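Local coordinates for uncharacterized protein (Bacteroides fragilis, PDB 3EWL) that is of unknown function, but its C-terminal part, present here, is a thioredoxin-like domain with a CxxC pair, consistent with thiol-disulfide redox chemistry, at residues A[32-37]-A[67-72]; A[110-115]-A[124-129]. One frame throughout, in Å; residues are numbered along the deposited sequence.

Both contacts lie in the mixed sheet of the thioredoxin-like domain, their centres about 11 Å apart. Strand 29-34 holds the middle: contact 1 joins it to the parallel strand 64-70 on one flank, and on the other flank it pairs antiparallel with strand 112-116, which contact 2 ties to the last strand and the turn leading into helix 129-137. The two contacts meet directly, with Leu32 N 2.8 Å from Tyr114 O and Phe34 N 2.9 Å from Thr112 O. Near the presumed redox pair Cys39 and Cys42, Tyr35 of contact 1 touches Cys42, and Thr110, preceding the cis Pro111 in contact 2, touches both cysteines.

Contact 1 (A[32-37]-A[67-72]); sequences LFFYDP and LAIYPD
Tyr35 lays the edge of its ring against the carbonyl carbon of Ala68, where two parallel strands of the thioredoxin fold run side by side; its CD2 and CE2 also lie close to the Ile69 backbone. Its CG sits between the backbone N and the carbonyl carbon (chi1 75°), which folds the ring back over strand 67-70. The short side chain of Ala68 suits the place where the ring comes down, with Tyr35 CE2 3.7 Å from Ala68 CB, and Tyr70 CB rests over one face of the same ring, toward its rim. Phe33, on the Ala68 side of the sheet, turns its ring away toward Phe45 and Trp89 and touches the methyl only obliquely.

The opposite face is purely aliphatic and aromatic, as suits a buried layer. Leu32 and Leu67 lie side by side, meeting through their CD2 methyls, while the branched CB of Ile69 fits 3.9 Å from Phe34 CD1. Between the two faces the strands are joined by Phe33 N to Leu67 O (2.9 Å), Ile69 N to Phe33 O and the longer Tyr35 N to Ile69 O (3.1 Å).

Past the strand ends, the Tyr70 ring lies between Pro37 CD on one face and Asp72 N over the centre of the other; its OH is bonded to Asn74 N. The carbonyl oxygen of Tyr35, touched by Pro71 CD, approaches the ring edge in plane, 3.3 Å from Tyr70 CD1, and has no hydrogen-bond partner. Asp36 OD2 accepts from Asp38 N and Asp72 OD1 forms a salt bridge with Arg100, while a water donates to both Asp36 OD1 and Asp72 OD2, 4.8 Å apart.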
loop_
_atom_site.group_PDB
_atom_site.type_symbol
_atom_site.label_atom_id
_atom_site.label_comp_id
_atom_site.label_asym_id
_atom_site.label_seq_id
_atom_site.Cartn_x
_atom_site.Cartn_y
_atom_site.Cartn_z
ATOM N N LEU A 32 -2.275 2.598 -0.934
ATOM C CA LEU A 32 -0.889 2.328 -0.588
ATOM C C LEU A 32 -0.785 1.941 0.880
ATOM O O LEU A 32 -1.350 2.607 1.739
ATOM C CB LEU A 32 -0.003 3.552 -0.826
ATOM C CG LEU A 32 -0.049 4.230 -2.176
ATOM C CD1 LEU A 32 0.840 5.475 -2.037
ATOM C CD2 LEU A 32 0.398 3.333 -3.348
ATOM N N PHE A 33 -0.064 0.864 1.150
ATOM C CA PHE A 33 0.074 0.338 2.498
ATOM C C PHE A 33 1.553 0.268 2.843
ATOM O O PHE A 33 2.246 -0.676 2.427
ATOM C CB PHE A 33 -0.600 -1.057 2.593
ATOM C CG PHE A 33 -0.627 -1.649 4.005
ATOM C CD1 PHE A 33 -1.575 -1.237 4.932
ATOM C CD2 PHE A 33 0.275 -2.647 4.387
ATOM C CE1 PHE A 33 -1.619 -1.797 6.229
ATOM C CE2 PHE A 33 0.219 -3.229 5.672
ATOM C CZ PHE A 33 -0.726 -2.782 6.601
ATOM N N PHE A 34 2.063 1.283 3.550
ATOM C CA PHE A 34 3.459 1.279 3.933
ATOM C C PHE A 34 3.617 0.511 5.196
ATOM O O PHE A 34 3.020 0.854 6.208
ATOM C CB PHE A 34 4.073 2.686 4.017
ATOM C CG PHE A 34 3.978 3.463 2.713
ATOM C CD1 PHE A 34 4.846 3.193 1.649
ATOM C CD2 PHE A 34 2.965 4.409 2.519
ATOM C CE1 PHE A 34 4.735 3.901 0.414
ATOM C CE2 PHE A 34 2.848 5.113 1.294
ATOM C CZ PHE A 34 3.758 4.860 0.248
ATOM N N TYR A 35 4.431 -0.537 5.149
ATOM C CA TYR A 35 4.496 -1.450 6.276
ATOM C C TYR A 35 5.920 -1.883 6.620
ATOM O O TYR A 35 6.889 -1.600 5.885
ATOM C CB TYR A 35 3.610 -2.678 5.994
ATOM C CG TYR A 35 4.218 -3.670 4.989
ATOM C CD1 TYR A 35 4.958 -4.764 5.432
ATOM C CD2 TYR A 35 4.068 -3.492 3.598
ATOM C CE1 TYR A 35 5.532 -5.670 4.542
ATOM C CE2 TYR A 35 4.631 -4.410 2.692
ATOM C CZ TYR A 35 5.362 -5.498 3.185
ATOM O OH TYR A 35 5.910 -6.436 2.339
ATOM N N ASP A 36 6.027 -2.609 7.737
ATOM C CA ASP A 36 7.254 -3.313 8.060
ATOM C C ASP A 36 6.950 -4.823 8.270
ATOM O O ASP A 36 5.917 -5.178 8.839
ATOM C CB ASP A 36 7.888 -2.668 9.320
ATOM C CG ASP A 36 9.241 -3.236 9.627
ATOM O OD1 ASP A 36 10.259 -2.635 9.216
ATOM O OD2 ASP A 36 9.268 -4.319 10.243
ATOM N N PRO A 37 7.861 -5.717 7.843
ATOM C CA PRO A 37 7.606 -7.136 8.034
ATOM C C PRO A 37 7.522 -7.535 9.507
ATOM O O PRO A 37 6.970 -8.603 9.816
ATOM C CB PRO A 37 8.821 -7.819 7.378
ATOM C CG PRO A 37 9.866 -6.733 7.224
ATOM C CD PRO A 37 9.119 -5.463 7.105
ATOM N N LEU A 67 -1.454 -1.920 -2.903
ATOM C CA LEU A 67 -0.039 -1.960 -3.103
ATOM C C LEU A 67 0.639 -1.773 -1.748
ATOM O O LEU A 67 0.727 -0.666 -1.214
ATOM C CB LEU A 67 0.387 -0.882 -4.114
ATOM C CG LEU A 67 1.881 -0.763 -4.388
ATOM C CD1 LEU A 67 2.491 -2.108 -4.859
ATOM C CD2 LEU A 67 2.121 0.342 -5.380
ATOM N N ALA A 68 1.106 -2.881 -1.197
ATOM C CA ALA A 68 1.794 -2.914 0.071
ATOM C C ALA A 68 3.286 -2.780 -0.229
ATOM O O ALA A 68 3.889 -3.608 -0.979
ATOM C CB ALA A 68 1.460 -4.261 0.802
ATOM N N ILE A 69 3.882 -1.754 0.360
ATOM C CA ILE A 69 5.231 -1.378 0.082
ATOM C C ILE A 69 6.093 -1.339 1.348
ATOM O O ILE A 69 5.760 -0.631 2.323
ATOM C CB ILE A 69 5.267 0.043 -0.595
ATOM C CG1 ILE A 69 4.535 0.010 -1.946
ATOM C CG2 ILE A 69 6.710 0.518 -0.803
ATOM C CD1 ILE A 69 5.206 -0.995 -3.015
ATOM N N TYR A 70 7.211 -2.065 1.323
ATOM C CA TYR A 70 8.225 -1.965 2.398
ATOM C C TYR A 70 9.284 -0.971 1.926
ATOM O O TYR A 70 9.819 -1.131 0.849
ATOM C CB TYR A 70 8.846 -3.333 2.672
ATOM C CG TYR A 70 9.997 -3.303 3.670
ATOM C CD1 TYR A 70 9.834 -2.782 4.981
ATOM C CD2 TYR A 70 11.237 -3.819 3.314
ATOM C CE1 TYR A 70 10.913 -2.757 5.880
ATOM C CE2 TYR A 70 12.310 -3.813 4.196
ATOM C CZ TYR A 70 12.151 -3.309 5.472
ATOM O OH TYR A 70 13.269 -3.328 6.307
ATOM N N PRO A 71 9.545 0.095 2.712
ATOM C CA PRO A 71 10.407 1.177 2.269
ATOM C C PRO A 71 11.815 1.132 2.819
ATOM O O PRO A 71 12.639 1.967 2.407
ATOM C CB PRO A 71 9.709 2.437 2.790
ATOM C CG PRO A 71 8.952 1.967 3.999
ATOM C CD PRO A 71 8.714 0.474 3.885
ATOM N N ASP A 72 12.100 0.174 3.709
ATOM C CA ASP A 72 13.395 0.159 4.404
ATOM C C ASP A 72 14.355 -0.901 3.854
ATOM O O ASP A 72 14.210 -1.283 2.667
ATOM C CB ASP A 72 13.197 0.189 5.923
ATOM C CG ASP A 72 12.472 1.487 6.361
ATOM O OD1 ASP A 72 12.964 2.564 5.962
ATOM O OD2 ASP A 72 11.401 1.459 7.034
HETATM O O HOH W 1 9.912 0.224 8.646
#

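Contact 2 (A[110-115]-A[124-129])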
loop_
_atom_site.group_PDB
_atom_site.type_symbol
_atom_site.label_atom_id
_atom_site.label_comp_id
_atom_site.label_asym_id
_atom_site.label_seq_id
_atom_site.Cartn_x
_atom_site.Cartn_y
_atom_site.Cartn_z
ATOM N N THR A 110 4.504 2.598 10.988
ATOM C CA THR A 110 3.966 1.513 10.157
ATOM C C THR A 110 2.817 0.939 10.907
ATOM O O THR A 110 2.962 0.619 12.072
ATOM C CB THR A 110 4.997 0.411 9.810
ATOM O OG1 THR A 110 5.491 -0.194 11.010
ATOM C CG2 THR A 110 6.157 0.982 9.037
ATOM N N PRO A 111 1.660 0.788 10.248
ATOM C CA PRO A 111 1.347 1.076 8.835
ATOM C C PRO A 111 1.064 2.563 8.628
ATOM O O PRO A 111 0.674 3.244 9.549
ATOM C CB PRO A 111 0.066 0.267 8.586
ATOM C CG PRO A 111 -0.635 0.239 9.965
ATOM C CD PRO A 111 0.514 0.182 10.974
ATOM N N THR A 112 1.336 3.071 7.440
ATOM C CA THR A 112 0.782 4.354 7.024
ATOM C C THR A 112 0.016 4.057 5.710
ATOM O O THR A 112 0.507 3.382 4.797
ATOM C CB THR A 112 1.899 5.400 6.757
ATOM O OG1 THR A 112 2.677 5.629 7.955
ATOM C CG2 THR A 112 1.312 6.740 6.223
ATOM N N ILE A 113 -1.184 4.587 5.612
ATOM C CA ILE A 113 -2.047 4.255 4.531
ATOM C C ILE A 113 -2.428 5.541 3.791
ATOM O O ILE A 113 -2.756 6.573 4.434
ATOM C CB ILE A 113 -3.286 3.588 5.092
ATOM C CG1 ILE A 113 -2.906 2.291 5.818
ATOM C CG2 ILE A 113 -4.286 3.268 3.991
ATOM C CD1 ILE A 113 -3.461 2.212 7.226
ATOM N N TYR A 114 -2.428 5.446 2.464
ATOM C CA TYR A 114 -2.964 6.478 1.585
ATOM C C TYR A 114 -3.998 5.856 0.645
ATOM O O TYR A 114 -3.798 4.751 0.132
ATOM C CB TYR A 114 -1.832 7.126 0.726
ATOM C CG TYR A 114 -0.831 8.009 1.461
ATOM C CD1 TYR A 114 -0.695 9.361 1.119
ATOM C CD2 TYR A 114 -0.003 7.511 2.458
ATOM C CE1 TYR A 114 0.233 10.178 1.748
ATOM C CE2 TYR A 114 0.907 8.349 3.113
ATOM C CZ TYR A 114 1.000 9.681 2.745
ATOM O OH TYR A 114 1.882 10.553 3.345
ATOM N N LEU A 115 -5.089 6.570 0.383
ATOM C CA LEU A 115 -5.975 6.187 -0.700
ATOM C C LEU A 115 -5.764 7.100 -1.929
ATOM O O LEU A 115 -5.759 8.327 -1.804
ATOM C CB LEU A 115 -7.419 6.230 -0.226
ATOM C CG LEU A 115 -8.410 5.662 -1.251
ATOM C CD1 LEU A 115 -8.122 4.214 -1.597
ATOM C CD2 LEU A 115 -9.784 5.789 -0.645
ATOM N N LEU A 124 -7.146 10.269 0.218
ATOM C CA LEU A 124 -7.018 10.234 1.676
ATOM C C LEU A 124 -5.551 10.072 1.995
ATOM O O LEU A 124 -4.896 9.157 1.465
ATOM C CB LEU A 124 -7.828 9.097 2.338
ATOM C CG LEU A 124 -9.354 9.095 2.326
ATOM C CD1 LEU A 124 -9.865 7.823 3.017
ATOM C CD2 LEU A 124 -9.933 10.338 3.039
ATOM N N LYS A 125 -5.053 10.959 2.859
ATOM C CA LYS A 125 -3.646 11.004 3.251
ATOM C C LYS A 125 -3.397 10.449 4.673
ATOM O O LYS A 125 -4.053 10.867 5.608
ATOM C CB LYS A 125 -3.108 12.439 3.118
ATOM C CG LYS A 125 -1.947 12.722 4.080
ATOM C CD LYS A 125 -0.986 13.759 3.620
ATOM C CE LYS A 125 0.259 13.627 4.484
ATOM N NZ LYS A 125 1.373 14.258 3.787
ATOM N N ASP A 126 -2.469 9.501 4.842
ATOM C CA ASP A 126 -2.125 8.979 6.182
ATOM C C ASP A 126 -3.403 8.708 6.998
ATOM O O ASP A 126 -3.602 9.234 8.117
ATOM C CB ASP A 126 -1.235 9.966 6.929
ATOM C CG ASP A 126 -0.734 9.420 8.285
ATOM O OD1 ASP A 126 -0.860 8.200 8.549
ATOM O OD2 ASP A 126 -0.170 10.222 9.073
ATOM N N THR A 127 -4.255 7.863 6.443
ATOM C CA THR A 127 -5.616 7.764 6.903
ATOM C C THR A 127 -5.839 6.542 7.811
ATOM O O THR A 127 -4.869 5.828 8.179
ATOM C CB THR A 127 -6.551 7.849 5.671
ATOM O OG1 THR A 127 -7.912 7.913 6.087
ATOM C CG2 THR A 127 -6.322 6.661 4.721
ATOM N N SER A 128 -7.089 6.333 8.215
ATOM C CA SER A 128 -7.447 5.202 9.067
ATOM C C SER A 128 -8.574 4.330 8.534
ATOM O O SER A 128 -9.294 4.721 7.616
ATOM C CB SER A 128 -7.809 5.680 10.474
ATOM O OG SER A 128 -6.658 5.622 11.314
HETATM N N MSE A 129 -8.728 3.160 9.156
HETATM C CA MSE A 129 -9.685 2.169 8.738
HETATM C C MSE A 129 -11.109 2.760 8.711
HETATM O O MSE A 129 -11.863 2.594 7.729
HETATM C CB MSE A 129 -9.581 0.938 9.648
HETATM C CG MSE A 129 -10.456 -0.214 9.196
HETATM SE SE MSE A 129 -9.744 -1.035 7.564
HETATM C CE MSE A 129 -8.525 -2.291 8.397
HETATM O O HOH W 2 1.619 7.346 9.632
HETATM O O HOH W 3 -2.109 5.904 8.026
HETATM O O HOH W 4 3.862 12.695 2.340
#
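Tyr114 spreads its ring beneath the backbone of the turn at Lys125 and Asp126, with Asp126 N 3.8 Å above the ring plane and over its centre. This is the outer edge of the thioredoxin-fold sheet, where strand 112-116 pairs antiparallel with the last strand before the chain turns toward the C-terminal helix. A broad aromatic suits the place, since it offers a flat bed to the peptide on one side while its ring meets Tyr105 edge-to-face. Lys125 lies alongside with its chain extended, carrying CE to 3.7 Å from Tyr114 OH, so that the aliphatic length of the lysine borders the ring and NZ makes a weak bond to a water that also bonds Tyr114 OH.

Leu115 and Leu124 form the hydrogen-bonded pair of the ladder: Leu115 N reaches Leu124 O at 2.8 Å, and Leu124 N returns to Leu115 O at 3.1 Å in a nearly straight bond (170°). Their CB atoms are 3.9 Å apart, and Leu115 continues onto Leu132 and Leu136 of helix 129-137. Asp126 has positive phi (45°), and Ile113 O is taken by Thr127 N at 2.8 Å, whereas Asp126 N, though close, is badly angled for a bond to it. Thr127 sets its CG2 between its own N and carbonyl carbon, bringing that methyl against Ile113 CG2, while its hydroxyl bonds Gln131 OE1.

Asp126 works as the polar hub of the turn. Its OD2 forms a salt bridge with Arg108, and OD1 receives two waters: one also donates to Thr112 OG1, which is hydrogen-bonded with Ala109 O as well, and the other donates to Thr127 O and accepts from Ile113 N at 2.9 Å.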